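CrtC domain-containing protein (PDB 7A0Q) is kievitone hydratase, a probably secreted fungal lyase that is thought to detoxify the phytoalexin kievitone by adding water to its prenyl side chain. Local coordinates at residues H78-P83 / D312-A317; Y231-W236 / L289-F294. All blocks are in the same frame, centred on the assembly; numbering follows the deposited sequence.

Contact 1: residues H78-P83 / D312-A317; sequences HYLDNP and DALQTA
Leu-314 sets its CD2 methyl against the CD2 methyl of Leu-80, the two carbons 3.9 Å apart and the side chains crossing at about a right angle. This small apolar contact joins the two lipocalin-like parts of the protein: Leu-80 lies on strand 72-81 of the CrtC-type N-terminal half, Leu-314 on the loop before strand 317-328 of the C-terminal barrel. The same Leu-314 methyl also reaches Asn-82, whose ND2 lies 3.8 Å from CD2, a van der Waals contact, because a methyl carbon offers the amide no acceptor; OD1 of Asn-82 accepts a hydrogen bond from the backbone N of Val-84. With CG opposite its own backbone N (chi1 -167°), Leu-314 extends from the turn to reach both partners, and Tyr-85 packs on it too. The turn that presents it is type I, from Ala-313 to Thr-316, closed by a backbone bond from Thr-316 N to Ala-313 O. Asp-312, the residue just before the turn, braces it: its OD1 forms an Asx motif, while OD2 bonds to the hydroxyl of Tyr-85. In the Asx motif, Gln-315 N meets Asp-312 OD1 at 2.9 Å, nearly in line with the carboxylate C-O bond.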
loop_
_atom_site.group_PDB
_atom_site.type_symbol
_atom_site.label_atom_id
_atom_site.label_comp_id
_atom_site.label_asym_id
_atom_site.label_seq_id
_atom_site.Cartn_x
_atom_site.Cartn_y
_atom_site.Cartn_z
ATOM N N HIS A 78 0.289 -8.775 1.858
ATOM C CA HIS A 78 -1.124 -8.420 1.779
ATOM C C HIS A 78 -1.994 -9.626 2.103
ATOM O O HIS A 78 -1.838 -10.677 1.475
ATOM C CB HIS A 78 -1.450 -7.906 0.377
ATOM C CG HIS A 78 -2.898 -7.594 0.172
ATOM N ND1 HIS A 78 -3.569 -7.926 -0.984
ATOM C CD2 HIS A 78 -3.805 -6.987 0.977
ATOM C CE1 HIS A 78 -4.826 -7.525 -0.889
ATOM N NE2 HIS A 78 -4.998 -6.961 0.296
ATOM N N TYR A 79 -2.914 -9.466 3.057
ATOM C CA TYR A 79 -3.935 -10.470 3.351
ATOM C C TYR A 79 -5.308 -9.891 3.050
ATOM O O TYR A 79 -5.620 -8.780 3.480
ATOM C CB TYR A 79 -3.887 -10.919 4.815
ATOM C CG TYR A 79 -4.885 -12.009 5.165
ATOM C CD1 TYR A 79 -6.208 -11.705 5.481
ATOM C CD2 TYR A 79 -4.492 -13.344 5.195
ATOM C CE1 TYR A 79 -7.120 -12.710 5.816
ATOM C CE2 TYR A 79 -5.397 -14.350 5.527
ATOM C CZ TYR A 79 -6.704 -14.026 5.827
ATOM O OH TYR A 79 -7.586 -15.030 6.164
ATOM N N LEU A 80 -6.132 -10.653 2.336
ATOM C CA LEU A 80 -7.490 -10.230 2.014
ATOM C C LEU A 80 -8.479 -11.271 2.517
ATOM O O LEU A 80 -8.351 -12.461 2.203
ATOM C CB LEU A 80 -7.663 -10.027 0.503
ATOM C CG LEU A 80 -9.067 -9.555 0.105
ATOM C CD1 LEU A 80 -9.319 -8.134 0.584
ATOM C CD2 LEU A 80 -9.282 -9.646 -1.397
ATOM N N ASP A 81 -9.463 -10.826 3.296
ATOM C CA ASP A 81 -10.607 -11.661 3.628
ATOM C C ASP A 81 -11.744 -11.360 2.661
ATOM O O ASP A 81 -12.058 -10.194 2.413
ATOM C CB ASP A 81 -11.082 -11.446 5.062
ATOM C CG ASP A 81 -12.293 -12.301 5.379
ATOM O OD1 ASP A 81 -12.126 -13.537 5.448
ATOM O OD2 ASP A 81 -13.407 -11.749 5.510
ATOM N N ASN A 82 -12.358 -12.412 2.126
ATOM C CA ASN A 82 -13.426 -12.299 1.139
ATOM C C ASN A 82 -14.417 -13.423 1.402
ATOM O O ASN A 82 -14.027 -14.469 1.932
ATOM C CB ASN A 82 -12.846 -12.378 -0.286
ATOM C CG ASN A 82 -13.907 -12.425 -1.363
ATOM O OD1 ASN A 82 -14.414 -13.494 -1.706
ATOM N ND2 ASN A 82 -14.239 -11.267 -1.912
ATOM N N PRO A 83 -15.703 -13.232 1.084
ATOM C CA PRO A 83 -16.681 -14.296 1.377
ATOM C C PRO A 83 -16.405 -15.608 0.660
ATOM O O PRO A 83 -16.771 -16.674 1.176
ATOM C CB PRO A 83 -18.009 -13.673 0.927
ATOM C CG PRO A 83 -17.794 -12.211 1.070
ATOM C CD PRO A 83 -16.362 -11.976 0.688
ATOM N N ASP A 312 -7.549 -15.485 -10.407
ATOM C CA ASP A 312 -8.665 -14.702 -10.932
ATOM C C ASP A 312 -8.294 -13.224 -10.837
ATOM O O ASP A 312 -7.171 -12.872 -10.468
ATOM C CB ASP A 312 -9.971 -15.034 -10.196
ATOM C CG ASP A 312 -9.953 -14.616 -8.737
ATOM O OD1 ASP A 312 -8.978 -13.974 -8.297
ATOM O OD2 ASP A 312 -10.931 -14.911 -8.025
ATOM N N ALA A 313 -9.251 -12.351 -11.153
ATOM C CA ALA A 313 -8.960 -10.919 -11.195
ATOM C C ALA A 313 -8.634 -10.375 -9.806
ATOM O O ALA A 313 -7.615 -9.701 -9.618
ATOM C CB ALA A 313 -10.140 -10.161 -11.810
ATOM N N LEU A 314 -9.477 -10.667 -8.816
ATOM C CA LEU A 314 -9.272 -10.075 -7.496
ATOM C C LEU A 314 -7.980 -10.546 -6.840
ATOM O O LEU A 314 -7.435 -9.828 -5.997
ATOM C CB LEU A 314 -10.464 -10.380 -6.589
ATOM C CG LEU A 314 -10.542 -9.567 -5.289
ATOM C CD1 LEU A 314 -10.710 -8.089 -5.612
ATOM C CD2 LEU A 314 -11.667 -10.068 -4.412
ATOM N N GLN A 315 -7.471 -11.719 -7.216
ATOM C CA GLN A 315 -6.210 -12.190 -6.651
ATOM C C GLN A 315 -4.990 -11.595 -7.336
ATOM O O GLN A 315 -3.865 -11.824 -6.870
ATOM C CB GLN A 315 -6.132 -13.719 -6.735
ATOM C CG GLN A 315 -7.140 -14.455 -5.878
ATOM C CD GLN A 315 -7.155 -15.946 -6.178
ATOM O OE1 GLN A 315 -6.241 -16.465 -6.825
ATOM N NE2 GLN A 315 -8.189 -16.637 -5.712
ATOM N N THR A 316 -5.175 -10.847 -8.424
ATOM C CA THR A 316 -4.084 -10.357 -9.257
ATOM C C THR A 316 -3.928 -8.855 -9.070
ATOM O O THR A 316 -4.922 -8.137 -8.940
ATOM C CB THR A 316 -4.365 -10.681 -10.736
ATOM O OG1 THR A 316 -4.448 -12.101 -10.895
ATOM C CG2 THR A 316 -3.279 -10.146 -11.647
ATOM N N ALA A 317 -2.685 -8.369 -9.052
ATOM C CA ALA A 317 -2.504 -6.925 -8.984
ATOM C C ALA A 317 -1.135 -6.533 -9.511
ATOM O O ALA A 317 -0.153 -7.246 -9.289
ATOM C CB ALA A 317 -2.663 -6.405 -7.549
#

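Contact 2: residues Y231-W236 / L289-F294; sequences YKISAW and LKISGF
The ring of Tyr-231 carries the edge of Phe-294 on one face, in a T-shaped pair with planes at 87° and centroids 4.9 Å apart. Phe-294 CZ stands over the centre of the tyrosine ring, 3.7 Å above its plane, and Phe-294 CE1 lies beside it, 3.7 Å from Tyr-231 CE1. Seen from the phenylalanine, the tyrosine is met in the plane of the ring, so C-H groups of its rim point into the pi face of Tyr-231. Phe-294 also meets Ile-233 obliquely, its CE2 being 4.1 Å from Ile-233 CD1. That methyl is brought close by Ile-233 holding CG1 opposite the carbonyl carbon (chi1 -56°) and extending CD1 beyond it. The branch methyl of the same isoleucine has a different partner: Ile-233 CG2 is a looser 4.4 Å from Ile-291 CD1.

Phe-294 is carried into place by a tight turn, closed by a backbone hydrogen bond from Phe-294 N to Ile-291 O. The backbone angles of Ser-292 and Gly-293 fit type II, with glycine at the position of positive phi. His-329 adds a further edge-to-face ring pair to Phe-294.

No hydrogen bond joins the segments, because two other strands separate them in the barrel wall and they meet through side chains alone. Strands 232-240 and 282-291 belong to the closed eight-stranded antiparallel barrel of the lipocalin-like domain, with strands 245-253 and 259-275 between them in the order. Ile-252 of the first intervening strand touches both Tyr-231 and Phe-294, whereas Leu-262 of the second packs on Ile-291 and Phe-294. Lys-232, Ser-234 and Trp-236 instead meet side chains of strands 158-168 and 202-210, against which this barrel wall is laid.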
loop_
_atom_site.group_PDB
_atom_site.type_symbol
_atom_site.label_atom_id
_atom_site.label_comp_id
_atom_site.label_asym_id
_atom_site.label_seq_id
_atom_site.Cartn_x
_atom_site.Cartn_y
_atom_site.Cartn_z
ATOM N N TYR A 231 4.869 15.481 3.370
ATOM C CA TYR A 231 3.694 15.113 2.588
ATOM C C TYR A 231 3.638 13.611 2.334
ATOM O O TYR A 231 4.590 13.015 1.821
ATOM C CB TYR A 231 3.711 15.851 1.247
ATOM C CG TYR A 231 3.450 17.335 1.340
ATOM C CD1 TYR A 231 2.307 17.825 1.966
ATOM C CD2 TYR A 231 4.345 18.251 0.795
ATOM C CE1 TYR A 231 2.056 19.190 2.046
ATOM C CE2 TYR A 231 4.101 19.620 0.874
ATOM C CZ TYR A 231 2.954 20.078 1.494
ATOM O OH TYR A 231 2.704 21.441 1.570
ATOM N N LYS A 232 2.499 13.002 2.659
ATOM C CA LYS A 232 2.237 11.605 2.337
ATOM C C LYS A 232 0.926 11.563 1.573
ATOM O O LYS A 232 -0.087 12.090 2.048
ATOM C CB LYS A 232 2.163 10.734 3.601
ATOM C CG LYS A 232 3.397 10.818 4.508
ATOM C CD LYS A 232 4.653 10.345 3.764
ATOM C CE LYS A 232 5.888 10.435 4.639
ATOM N NZ LYS A 232 7.142 10.126 3.868
ATOM N N ILE A 233 0.942 10.956 0.392
ATOM C CA ILE A 233 -0.177 11.041 -0.539
ATOM C C ILE A 233 -0.766 9.655 -0.755
ATOM O O ILE A 233 -0.043 8.712 -1.093
ATOM C CB ILE A 233 0.255 11.641 -1.882
ATOM C CG1 ILE A 233 0.904 13.000 -1.648
ATOM C CG2 ILE A 233 -0.952 11.737 -2.833
ATOM C CD1 ILE A 233 1.470 13.612 -2.901
ATOM N N SER A 234 -2.089 9.556 -0.619
ATOM C CA SER A 234 -2.837 8.329 -0.890
ATOM C C SER A 234 -3.933 8.697 -1.882
ATOM O O SER A 234 -4.871 9.410 -1.529
ATOM C CB SER A 234 -3.416 7.763 0.409
ATOM O OG SER A 234 -4.264 6.653 0.195
ATOM N N ALA A 235 -3.792 8.261 -3.138
ATOM C CA ALA A 235 -4.622 8.771 -4.227
ATOM C C ALA A 235 -5.358 7.634 -4.916
ATOM O O ALA A 235 -4.747 6.625 -5.282
ATOM C CB ALA A 235 -3.768 9.528 -5.255
ATOM N N TRP A 236 -6.656 7.831 -5.153
ATOM C CA TRP A 236 -7.510 6.816 -5.763
ATOM C C TRP A 236 -8.109 7.324 -7.068
ATOM O O TRP A 236 -8.615 8.450 -7.133
ATOM C CB TRP A 236 -8.670 6.435 -4.839
ATOM C CG TRP A 236 -8.305 5.597 -3.640
ATOM C CD1 TRP A 236 -7.984 6.048 -2.398
ATOM C CD2 TRP A 236 -8.297 4.170 -3.574
ATOM N NE1 TRP A 236 -7.742 4.976 -1.551
ATOM C CE2 TRP A 236 -7.930 3.812 -2.254
ATOM C CE3 TRP A 236 -8.544 3.154 -4.509
ATOM C CZ2 TRP A 236 -7.826 2.482 -1.847
ATOM C CZ3 TRP A 236 -8.447 1.838 -4.100
ATOM C CH2 TRP A 236 -8.086 1.511 -2.781
ATOM N N LEU A 289 -0.113 12.859 -12.918
ATOM C CA LEU A 289 -1.146 13.296 -11.989
ATOM C C LEU A 289 -1.068 14.804 -11.853
ATOM O O LEU A 289 0.017 15.355 -11.652
ATOM C CB LEU A 289 -0.983 12.663 -10.606
ATOM C CG LEU A 289 -1.066 11.141 -10.502
ATOM C CD1 LEU A 289 -0.573 10.678 -9.130
ATOM C CD2 LEU A 289 -2.479 10.648 -10.749
ATOM N N LYS A 290 -2.213 15.462 -11.943
ATOM C CA LYS A 290 -2.331 16.888 -11.666
ATOM C C LYS A 290 -3.253 16.990 -10.458
ATOM O O LYS A 290 -4.455 16.758 -10.590
ATOM C CB LYS A 290 -2.907 17.614 -12.879
ATOM C CG LYS A 290 -3.225 19.071 -12.691
ATOM C CD LYS A 290 -3.231 19.788 -14.036
ATOM C CE LYS A 290 -3.095 21.284 -13.854
ATOM N NZ LYS A 290 -2.075 21.593 -12.816
ATOM N N ILE A 291 -2.707 17.290 -9.280
ATOM C CA ILE A 291 -3.506 17.367 -8.057
ATOM C C ILE A 291 -3.909 18.823 -7.831
ATOM O O ILE A 291 -3.048 19.693 -7.644
ATOM C CB ILE A 291 -2.749 16.790 -6.848
ATOM C CG1 ILE A 291 -2.321 15.348 -7.151
ATOM C CG2 ILE A 291 -3.649 16.838 -5.601
ATOM C CD1 ILE A 291 -1.472 14.680 -6.043
ATOM N N SER A 292 -5.222 19.076 -7.832
ATOM C CA SER A 292 -5.756 20.434 -7.907
ATOM C C SER A 292 -5.253 21.289 -6.757
ATOM O O SER A 292 -5.448 20.950 -5.584
ATOM C CB SER A 292 -7.285 20.402 -7.898
ATOM O OG SER A 292 -7.837 21.698 -8.125
ATOM N N GLY A 293 -4.618 22.408 -7.102
ATOM C CA GLY A 293 -4.136 23.351 -6.118
ATOM C C GLY A 293 -2.859 22.947 -5.419
ATOM O O GLY A 293 -2.386 23.692 -4.550
ATOM N N PHE A 294 -2.278 21.799 -5.773
ATOM C CA PHE A 294 -1.153 21.241 -5.030
ATOM C C PHE A 294 0.083 21.052 -5.898
ATOM O O PHE A 294 1.144 21.588 -5.562
ATOM C CB PHE A 294 -1.573 19.909 -4.386
ATOM C CG PHE A 294 -0.528 19.318 -3.481
ATOM C CD1 PHE A 294 -0.352 19.804 -2.192
ATOM C CD2 PHE A 294 0.287 18.281 -3.914
ATOM C CE1 PHE A 294 0.611 19.269 -1.357
ATOM C CE2 PHE A 294 1.250 17.740 -3.079
ATOM C CZ PHE A 294 1.415 18.235 -1.796
#

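How the contacts relate
From the N terminus, the chain first passes 78-83 on strand 72-81, then runs through the remaining strands of the CrtC-type half before entering the C-terminal barrel. Contact 2 opens at 231-236, on the second barrel strand, and closes at 289-294, 53 residues on from its nearer end, where the fifth strand turns into the sixth. Contact 1 closes last, when 312-317 leads into the seventh strand, so contact 2 is nested within its loop. The inner contact joins walls of one barrel; the outer one ties that barrel to the N-terminal half. They lie on opposite sides of the chain's centre, their own centres about 26 Å apart, and do not touch.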